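Local atomic coordinates of uncharacterized protein (PDB entry 3U4Y), a protein that is of unknown function but folds as a seven-bladed beta-propeller of the lactonase family. Residues V153-I158 with F165-E170; I135-N140 with I181-D186; G82-A87 with P107-S112. All coordinates share one frame; numbering follows the deposited sequence.

Interaction 1 (V153-I158 with F165-E170)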
loop_
_atom_site.group_PDB
_atom_site.type_symbol
_atom_site.label_atom_id
_atom_site.label_comp_id
_atom_site.label_asym_id
_atom_site.label_seq_id
_atom_site.Cartn_x
_atom_site.Cartn_y
_atom_site.Cartn_z
ATOM N N VAL A 153 11.178 11.768 4.905
ATOM C CA VAL A 153 10.050 11.642 3.966
ATOM C C VAL A 153 9.783 12.976 3.277
ATOM O O VAL A 153 9.938 14.033 3.886
ATOM C CB VAL A 153 8.738 11.079 4.592
ATOM C CG1 VAL A 153 9.043 10.178 5.757
ATOM C CG2 VAL A 153 7.856 12.182 5.024
ATOM N N ARG A 154 9.409 12.921 1.999
ATOM C CA ARG A 154 9.204 14.128 1.204
ATOM C C ARG A 154 7.745 14.325 0.860
ATOM O O ARG A 154 7.013 13.352 0.671
ATOM C CB ARG A 154 10.019 14.058 -0.069
ATOM C CG ARG A 154 10.055 15.351 -0.842
ATOM C CD ARG A 154 11.288 15.342 -1.694
ATOM N NE ARG A 154 11.338 16.386 -2.704
ATOM C CZ ARG A 154 12.474 16.893 -3.170
ATOM N NH1 ARG A 154 12.452 17.834 -4.093
ATOM N NH2 ARG A 154 13.634 16.478 -2.687
ATOM N N ARG A 155 7.338 15.588 0.757
ATOM C CA ARG A 155 5.932 15.939 0.587
ATOM C C ARG A 155 5.566 16.437 -0.802
ATOM O O ARG A 155 6.105 17.435 -1.274
ATOM C CB ARG A 155 5.544 17.008 1.600
ATOM C CG ARG A 155 4.479 17.916 1.074
ATOM C CD ARG A 155 4.048 18.989 2.036
ATOM N NE ARG A 155 2.855 19.606 1.472
ATOM C CZ ARG A 155 2.574 20.901 1.504
ATOM N NH1 ARG A 155 3.387 21.758 2.097
ATOM N NH2 ARG A 155 1.463 21.329 0.938
ATOM N N PHE A 156 4.614 15.763 -1.438
ATOM C CA PHE A 156 4.136 16.184 -2.754
ATOM C C PHE A 156 2.684 16.637 -2.780
ATOM O O PHE A 156 1.972 16.561 -1.781
ATOM C CB PHE A 156 4.329 15.068 -3.761
ATOM C CG PHE A 156 5.762 14.766 -4.046
ATOM C CD1 PHE A 156 6.353 15.199 -5.225
ATOM C CD2 PHE A 156 6.525 14.055 -3.134
ATOM C CE1 PHE A 156 7.677 14.922 -5.498
ATOM C CE2 PHE A 156 7.854 13.774 -3.395
ATOM C CZ PHE A 156 8.431 14.211 -4.581
ATOM N N LYS A 157 2.257 17.104 -3.946
ATOM C CA LYS A 157 0.904 17.611 -4.130
ATOM C C LYS A 157 0.224 17.036 -5.367
ATOM O O LYS A 157 0.863 16.818 -6.395
ATOM C CB LYS A 157 0.940 19.125 -4.260
ATOM C CG LYS A 157 0.081 19.830 -3.251
ATOM C CD LYS A 157 -1.352 19.448 -3.430
ATOM C CE LYS A 157 -2.245 20.652 -3.243
ATOM N NZ LYS A 157 -3.645 20.288 -3.568
ATOM N N ILE A 158 -1.076 16.790 -5.260
ATOM C CA ILE A 158 -1.903 16.535 -6.435
ATOM C C ILE A 158 -3.142 17.388 -6.360
ATOM O O ILE A 158 -3.828 17.396 -5.338
ATOM C CB ILE A 158 -2.330 15.061 -6.565
ATOM C CG1 ILE A 158 -3.181 14.869 -7.823
ATOM C CG2 ILE A 158 -3.081 14.581 -5.327
ATOM C CD1 ILE A 158 -3.449 13.409 -8.176
ATOM N N PHE A 165 2.842 18.056 -8.038
ATOM C CA PHE A 165 3.755 19.128 -7.647
ATOM C C PHE A 165 4.760 18.633 -6.617
ATOM O O PHE A 165 4.472 17.752 -5.804
ATOM C CB PHE A 165 2.995 20.317 -7.062
ATOM C CG PHE A 165 2.013 20.943 -8.014
ATOM C CD1 PHE A 165 2.351 22.086 -8.732
ATOM C CD2 PHE A 165 0.747 20.397 -8.189
ATOM C CE1 PHE A 165 1.447 22.672 -9.610
ATOM C CE2 PHE A 165 -0.163 20.975 -9.067
ATOM C CZ PHE A 165 0.190 22.114 -9.777
ATOM N N ASP A 166 5.948 19.217 -6.659
ATOM C CA ASP A 166 6.990 18.908 -5.699
ATOM C C ASP A 166 7.181 20.094 -4.770
ATOM O O ASP A 166 7.580 21.172 -5.206
ATOM C CB ASP A 166 8.296 18.615 -6.424
ATOM C CG ASP A 166 9.305 17.897 -5.547
ATOM O OD1 ASP A 166 9.135 17.915 -4.303
ATOM O OD2 ASP A 166 10.263 17.311 -6.106
ATOM N N THR A 167 6.896 19.900 -3.487
ATOM C CA THR A 167 7.121 20.954 -2.500
ATOM C C THR A 167 8.574 20.989 -2.035
ATOM O O THR A 167 9.056 22.021 -1.582
ATOM C CB THR A 167 6.188 20.801 -1.293
ATOM O OG1 THR A 167 6.615 19.689 -0.500
ATOM C CG2 THR A 167 4.774 20.548 -1.766
ATOM N N GLY A 168 9.264 19.857 -2.163
ATOM C CA GLY A 168 10.641 19.735 -1.731
ATOM C C GLY A 168 10.804 19.960 -0.242
ATOM O O GLY A 168 11.837 20.442 0.214
ATOM N N GLN A 169 9.761 19.650 0.516
ATOM C CA GLN A 169 9.860 19.680 1.959
ATOM C C GLN A 169 10.075 18.248 2.387
ATOM O O GLN A 169 9.320 17.367 1.981
ATOM C CB GLN A 169 8.586 20.254 2.589
ATOM C CG GLN A 169 8.335 21.732 2.259
ATOM C CD GLN A 169 7.103 22.342 2.949
ATOM O OE1 GLN A 169 6.188 21.638 3.396
ATOM N NE2 GLN A 169 7.083 23.669 3.027
ATOM N N GLU A 170 11.129 18.013 3.165
ATOM C CA GLU A 170 11.416 16.691 3.722
ATOM C C GLU A 170 11.417 16.726 5.248
ATOM O O GLU A 170 11.636 17.777 5.843
ATOM C CB GLU A 170 12.760 16.172 3.215
ATOM C CG GLU A 170 12.921 16.196 1.712
ATOM C CD GLU A 170 14.227 15.573 1.265
ATOM O OE1 GLU A 170 14.902 14.952 2.115
ATOM O OE2 GLU A 170 14.583 15.709 0.071
#

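Interaction 2 (I135-N140 with I181-D186)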
loop_
_atom_site.group_PDB
_atom_site.type_symbol
_atom_site.label_atom_id
_atom_site.label_comp_id
_atom_site.label_asym_id
_atom_site.label_seq_id
_atom_site.Cartn_x
_atom_site.Cartn_y
_atom_site.Cartn_z
ATOM N N ILE A 135 -1.480 8.743 -0.153
ATOM C CA ILE A 135 -2.285 9.937 -0.377
ATOM C C ILE A 135 -3.235 10.171 0.797
ATOM O O ILE A 135 -3.938 9.249 1.225
ATOM C CB ILE A 135 -3.069 9.829 -1.703
ATOM C CG1 ILE A 135 -2.100 9.499 -2.841
ATOM C CG2 ILE A 135 -3.844 11.103 -1.989
ATOM C CD1 ILE A 135 -2.755 9.183 -4.158
ATOM N N SER A 136 -3.255 11.390 1.331
ATOM C CA SER A 136 -4.165 11.670 2.437
ATOM C C SER A 136 -5.652 11.570 2.053
ATOM O O SER A 136 -6.097 12.117 1.023
ATOM C CB SER A 136 -3.875 13.031 3.062
ATOM O OG SER A 136 -4.094 14.063 2.123
ATOM N N PRO A 137 -6.426 10.873 2.898
ATOM C CA PRO A 137 -7.869 10.735 2.710
ATOM C C PRO A 137 -8.645 12.042 2.969
ATOM O O PRO A 137 -9.794 12.110 2.604
ATOM C CB PRO A 137 -8.244 9.643 3.721
ATOM C CG PRO A 137 -6.916 8.949 4.103
ATOM C CD PRO A 137 -5.941 10.076 4.040
ATOM N N ASN A 138 -8.036 13.060 3.569
ATOM C CA ASN A 138 -8.707 14.357 3.741
ATOM C C ASN A 138 -9.472 14.784 2.513
ATOM O O ASN A 138 -10.636 15.142 2.597
ATOM C CB ASN A 138 -7.717 15.501 4.021
ATOM C CG ASN A 138 -6.949 15.323 5.306
ATOM O OD1 ASN A 138 -5.987 16.050 5.566
ATOM N ND2 ASN A 138 -7.359 14.357 6.118
ATOM N N GLY A 139 -8.798 14.772 1.373
ATOM C CA GLY A 139 -9.238 15.544 0.237
ATOM C C GLY A 139 -8.397 16.802 0.104
ATOM O O GLY A 139 -8.623 17.624 -0.784
ATOM N N ASN A 140 -7.419 16.963 0.988
ATOM C CA ASN A 140 -6.528 18.107 0.897
ATOM C C ASN A 140 -5.448 17.827 -0.119
ATOM O O ASN A 140 -4.696 18.727 -0.486
ATOM C CB ASN A 140 -5.902 18.444 2.246
ATOM C CG ASN A 140 -4.975 17.360 2.741
ATOM O OD1 ASN A 140 -4.714 16.388 2.036
ATOM N ND2 ASN A 140 -4.464 17.523 3.956
ATOM N N ILE A 181 4.692 4.061 4.037
ATOM C CA ILE A 181 3.939 5.077 4.774
ATOM C C ILE A 181 2.481 4.709 4.724
ATOM O O ILE A 181 2.031 4.100 3.761
ATOM C CB ILE A 181 4.000 6.465 4.121
ATOM C CG1 ILE A 181 5.386 6.831 3.670
ATOM C CG2 ILE A 181 3.566 7.519 5.066
ATOM C CD1 ILE A 181 5.334 7.995 2.741
ATOM N N THR A 182 1.739 5.110 5.748
ATOM C CA THR A 182 0.308 4.841 5.850
ATOM C C THR A 182 -0.325 5.959 6.669
ATOM O O THR A 182 0.199 6.330 7.716
ATOM C CB THR A 182 0.032 3.495 6.549
ATOM O OG1 THR A 182 0.400 2.405 5.693
ATOM C CG2 THR A 182 -1.413 3.374 6.856
ATOM N N PHE A 183 -1.431 6.520 6.184
ATOM C CA PHE A 183 -2.123 7.576 6.921
ATOM C C PHE A 183 -3.106 6.976 7.907
ATOM O O PHE A 183 -3.426 5.792 7.853
ATOM C CB PHE A 183 -2.912 8.470 5.975
ATOM C CG PHE A 183 -2.115 9.574 5.356
ATOM C CD1 PHE A 183 -1.922 10.769 6.024
ATOM C CD2 PHE A 183 -1.588 9.440 4.088
ATOM C CE1 PHE A 183 -1.197 11.805 5.445
ATOM C CE2 PHE A 183 -0.867 10.469 3.514
ATOM C CZ PHE A 183 -0.675 11.656 4.199
ATOM N N THR A 184 -3.597 7.805 8.811
ATOM C CA THR A 184 -4.754 7.430 9.594
ATOM C C THR A 184 -5.971 7.767 8.751
ATOM O O THR A 184 -5.924 8.688 7.939
ATOM C CB THR A 184 -4.805 8.202 10.913
ATOM O OG1 THR A 184 -4.592 9.601 10.657
ATOM C CG2 THR A 184 -3.737 7.684 11.854
ATOM N N PRO A 185 -7.069 7.029 8.938
ATOM C CA PRO A 185 -8.255 7.204 8.112
ATOM C C PRO A 185 -8.715 8.653 8.009
ATOM O O PRO A 185 -9.442 8.981 7.073
ATOM C CB PRO A 185 -9.281 6.368 8.835
ATOM C CG PRO A 185 -8.514 5.329 9.511
ATOM C CD PRO A 185 -7.269 5.989 9.956
ATOM N N ASP A 186 -8.287 9.501 8.944
ATOM C CA ASP A 186 -8.698 10.914 8.994
ATOM C C ASP A 186 -7.649 11.879 8.453
ATOM O O ASP A 186 -7.906 13.081 8.370
ATOM C CB ASP A 186 -9.107 11.330 10.412
ATOM C CG ASP A 186 -8.136 10.841 11.489
ATOM O OD1 ASP A 186 -8.326 9.711 12.006
ATOM O OD2 ASP A 186 -7.194 11.594 11.834
#

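Interaction 3 (G82-A87 with P107-S112)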
loop_
_atom_site.group_PDB
_atom_site.type_symbol
_atom_site.label_atom_id
_atom_site.label_comp_id
_atom_site.label_asym_id
_atom_site.label_seq_id
_atom_site.Cartn_x
_atom_site.Cartn_y
_atom_site.Cartn_z
ATOM N N GLY A 82 3.405 3.905 -19.166
ATOM C CA GLY A 82 3.859 5.141 -18.572
ATOM C C GLY A 82 5.220 5.578 -19.083
ATOM O O GLY A 82 5.940 4.824 -19.726
ATOM N N GLN A 83 5.563 6.820 -18.784
ATOM C CA GLN A 83 6.872 7.365 -19.064
ATOM C C GLN A 83 8.000 6.488 -18.497
ATOM O O GLN A 83 9.019 6.255 -19.161
ATOM C CB GLN A 83 6.945 8.771 -18.477
ATOM C CG GLN A 83 7.130 9.876 -19.496
ATOM C CD GLN A 83 8.560 10.411 -19.505
ATOM O OE1 GLN A 83 9.525 9.653 -19.657
ATOM N NE2 GLN A 83 8.702 11.724 -19.322
ATOM N N SER A 84 7.822 6.005 -17.270
ATOM C CA SER A 84 8.835 5.174 -16.620
ATOM C C SER A 84 8.192 4.098 -15.749
ATOM O O SER A 84 6.972 3.945 -15.753
ATOM C CB SER A 84 9.781 6.031 -15.781
ATOM O OG SER A 84 9.082 6.686 -14.734
ATOM N N SER A 85 9.014 3.361 -15.003
ATOM C CA SER A 85 8.529 2.236 -14.200
ATOM C C SER A 85 7.553 2.624 -13.076
ATOM O O SER A 85 7.417 3.799 -12.731
ATOM C CB SER A 85 9.700 1.498 -13.586
ATOM O OG SER A 85 10.090 2.142 -12.386
HETATM N N MSE A 86 6.902 1.620 -12.487
HETATM C CA MSE A 86 5.869 1.837 -11.481
HETATM C C MSE A 86 5.900 0.796 -10.373
HETATM O O MSE A 86 6.228 -0.361 -10.632
HETATM C CB MSE A 86 4.500 1.744 -12.140
HETATM C CG MSE A 86 4.136 2.910 -13.003
HETATM SE SE MSE A 86 2.699 2.408 -14.200
HETATM C CE MSE A 86 3.084 3.692 -15.621
ATOM N N ALA A 87 5.534 1.186 -9.148
ATOM C CA ALA A 87 5.408 0.200 -8.074
ATOM C C ALA A 87 4.265 0.481 -7.084
ATOM O O ALA A 87 3.142 0.078 -7.346
ATOM C CB ALA A 87 6.746 -0.035 -7.364
ATOM N N PRO A 107 14.102 6.090 -15.569
ATOM C CA PRO A 107 14.176 7.188 -14.603
ATOM C C PRO A 107 13.174 7.035 -13.465
ATOM O O PRO A 107 12.361 6.109 -13.457
ATOM C CB PRO A 107 13.848 8.424 -15.445
ATOM C CG PRO A 107 13.166 7.897 -16.668
ATOM C CD PRO A 107 13.805 6.573 -16.923
ATOM N N PHE A 108 13.245 7.942 -12.503
ATOM C CA PHE A 108 12.409 7.845 -11.322
ATOM C C PHE A 108 11.362 8.939 -11.371
ATOM O O PHE A 108 11.673 10.123 -11.253
ATOM C CB PHE A 108 13.270 7.926 -10.058
ATOM C CG PHE A 108 14.455 6.987 -10.078
ATOM C CD1 PHE A 108 15.760 7.484 -10.128
ATOM C CD2 PHE A 108 14.264 5.603 -10.088
ATOM C CE1 PHE A 108 16.854 6.617 -10.170
ATOM C CE2 PHE A 108 15.347 4.725 -10.126
ATOM C CZ PHE A 108 16.645 5.233 -10.167
ATOM N N ASN A 109 10.117 8.534 -11.583
ATOM C CA ASN A 109 9.040 9.498 -11.659
ATOM C C ASN A 109 7.834 9.136 -10.835
ATOM O O ASN A 109 7.560 7.963 -10.575
ATOM C CB ASN A 109 8.566 9.656 -13.095
ATOM C CG ASN A 109 9.612 10.202 -13.987
ATOM O OD1 ASN A 109 9.922 11.388 -13.945
ATOM N ND2 ASN A 109 10.157 9.348 -14.829
HETATM N N MSE A 110 7.093 10.168 -10.460
HETATM C CA MSE A 110 5.765 9.991 -9.918
HETATM C C MSE A 110 4.771 10.300 -11.024
HETATM O O MSE A 110 4.931 11.270 -11.748
HETATM C CB MSE A 110 5.552 10.919 -8.730
HETATM C CG MSE A 110 4.103 11.063 -8.329
HETATM SE SE MSE A 110 3.875 12.161 -6.739
HETATM C CE MSE A 110 4.852 10.982 -5.542
ATOM N N GLN A 111 3.741 9.475 -11.153
ATOM C CA GLN A 111 2.819 9.583 -12.274
ATOM C C GLN A 111 1.391 9.443 -11.800
ATOM O O GLN A 111 1.089 8.529 -11.025
ATOM C CB GLN A 111 3.094 8.468 -13.283
ATOM C CG GLN A 111 4.541 8.345 -13.741
ATOM C CD GLN A 111 4.667 7.448 -14.949
ATOM O OE1 GLN A 111 4.458 7.890 -16.076
ATOM N NE2 GLN A 111 4.976 6.177 -14.723
ATOM N N SER A 112 0.523 10.344 -12.272
ATOM C CA SER A 112 -0.921 10.270 -11.999
ATOM C C SER A 112 -1.709 9.847 -13.227
ATOM O O SER A 112 -1.318 10.126 -14.349
ATOM C CB SER A 112 -1.473 11.610 -11.521
ATOM O OG SER A 112 -1.567 12.506 -12.609
#

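Interaction 1 (V153-I158 with F165-E170)
R154 reaches across to the neighbouring strand and meets two carboxylates with its guanidinium. R154 NE donates to D166 OD1 at 3.1 Å, in the guanidinium plane and on the syn lone pair of that oxygen. Weak bonds run from R154 NH1 to D166 OD2 and from R154 NH2 to E170 OE2, both 3.0 Å long, making a three-residue salt-bridge network; E170 OE2 also forms a salt bridge with R147. CG of R154 stands anti to its backbone N (chi1 -170°) and the chain stays extended as far as NE, which carries the charge over G168. A leucine here would probably leave D166 without this cation and E170 with one charged partner fewer. The D166 carboxylate also lies over one face of the F156 ring, the two planes 27° apart, with D166 CG 3.4 Å from F156 CE1. The segments are the two outer strands of a propeller blade, joined as an antiparallel hairpin; K157 and F165 form a regular hydrogen-bonded pair, whereas beyond D166 the outer strand bulges by two residues at T167 and G168. An Asx turn shapes the bulge: D166 OD1 accepts from G168 N at 2.9 Å as well as from R154. On the other face of the sheet, R155 NH1 donates to Q169 OE1 at 3.1 Å, approaching from above the amide carbonyl plane. T167 CG2 lies over the R155 guanidinium, and E209 gives NH1 a second, charged partner.

Interaction 2 (I135-N140 with I181-D186)
F183 packs against S136 and P137 in a mainly apolar contact between two neighbouring blades, near the central axis of the propeller. The ring of F183 receives S136 over one face: S136 CB lies 3.9 Å from the ring centroid and 19° off its normal, a CH-pi contact. The backbone entering S136 follows the ring, with S136 N 3.4 Å from F183 CE2 and the carbonyl carbon of I135 close to the same atom. F183 CG is anti to its own carbonyl carbon (chi1 -85°), and this torsion carries the ring from the strand end toward the turn at S136. P137 continues the packing at the root of the side chain, its CD 3.9 Å from F183 CB, while P137 CB meets the carbonyl oxygen P185 O at 3.6 Å.

In the beta-propeller fold the first strand of each blade lines the central channel. Here 135-140 is the turn leaving one such strand, 130-135, toward 142-147, and 181-186 closes the equivalent strand 178-183 of the next blade. The F183 ring therefore fills the seam between the blades, where A134, L142 and L144 of the first blade and A190 of its own also touch it. At the more exposed end of the contact, N138 ND2 gives D186 O a weak, bent hydrogen bond. Behind the turn, N140 OD1 accepts from L142 N, to which S136 OG adds a weak bond, and I135 N donates to D90 of the preceding blade.

Interaction 3 (G82-A87 with P107-S112)
Q111 sends its amide into the bend of 82-87, where both ends of the group meet the loop. Q111 OE1 accepts a weak bond from Q83 N at 3.1 Å, and Q111 NE2 gives another weak one to S84 O at 3.2 Å, so one amide bridges Q83 N and S84 O, on either side of the 83-84 peptide. CG of Q111 lies anti to the carbonyl carbon (chi1 -52°) and the chain runs straight on from there, lifting the amide off its strand. On this buried side the methyl of selenomethionine M86 lies beside the amide, M86 CE 3.2 Å from Q111 NE2, with the two side chains crossing at about a right angle. S84 fills the next position, its OG 3.4 Å from N109 CB.

Toward solvent the fit slackens. P107, which follows a cis peptide bond, brings its CG to 4.0 Å from S84 CB, and the side chain of Q83 brings only its CB near Q111 OE1.

The 82-87 loop is the link from the outermost strand of one blade, 75-81, to the innermost strand of the next, 89-91. It passes across strand 109-114 of that second blade, with S85 held by G103 and M86 resting on T100 and F120 of the flanking strands.

Interactions 1 and 2 involve the same blade: interaction 1 pairs its two outer strands, while interaction 2 joins the turn after its innermost strand to the following blade. Interaction 3 sits on the preceding blade, where the loop leading into that blade crosses its third strand. The chemistry follows position. Toward the periphery, interaction 1 combines a backbone ladder with charged pairs; nearer the axis, interaction 2 relies on an aromatic ring, a serine and a proline; and interaction 3, the most buried, uses an uncharged amide against loop backbone. F156 and I158 of interaction 1 pack on M110 and S112 of interaction 3, whereas interactions 2 and 3 do not touch, their nearest atoms lying about 8 Å apart.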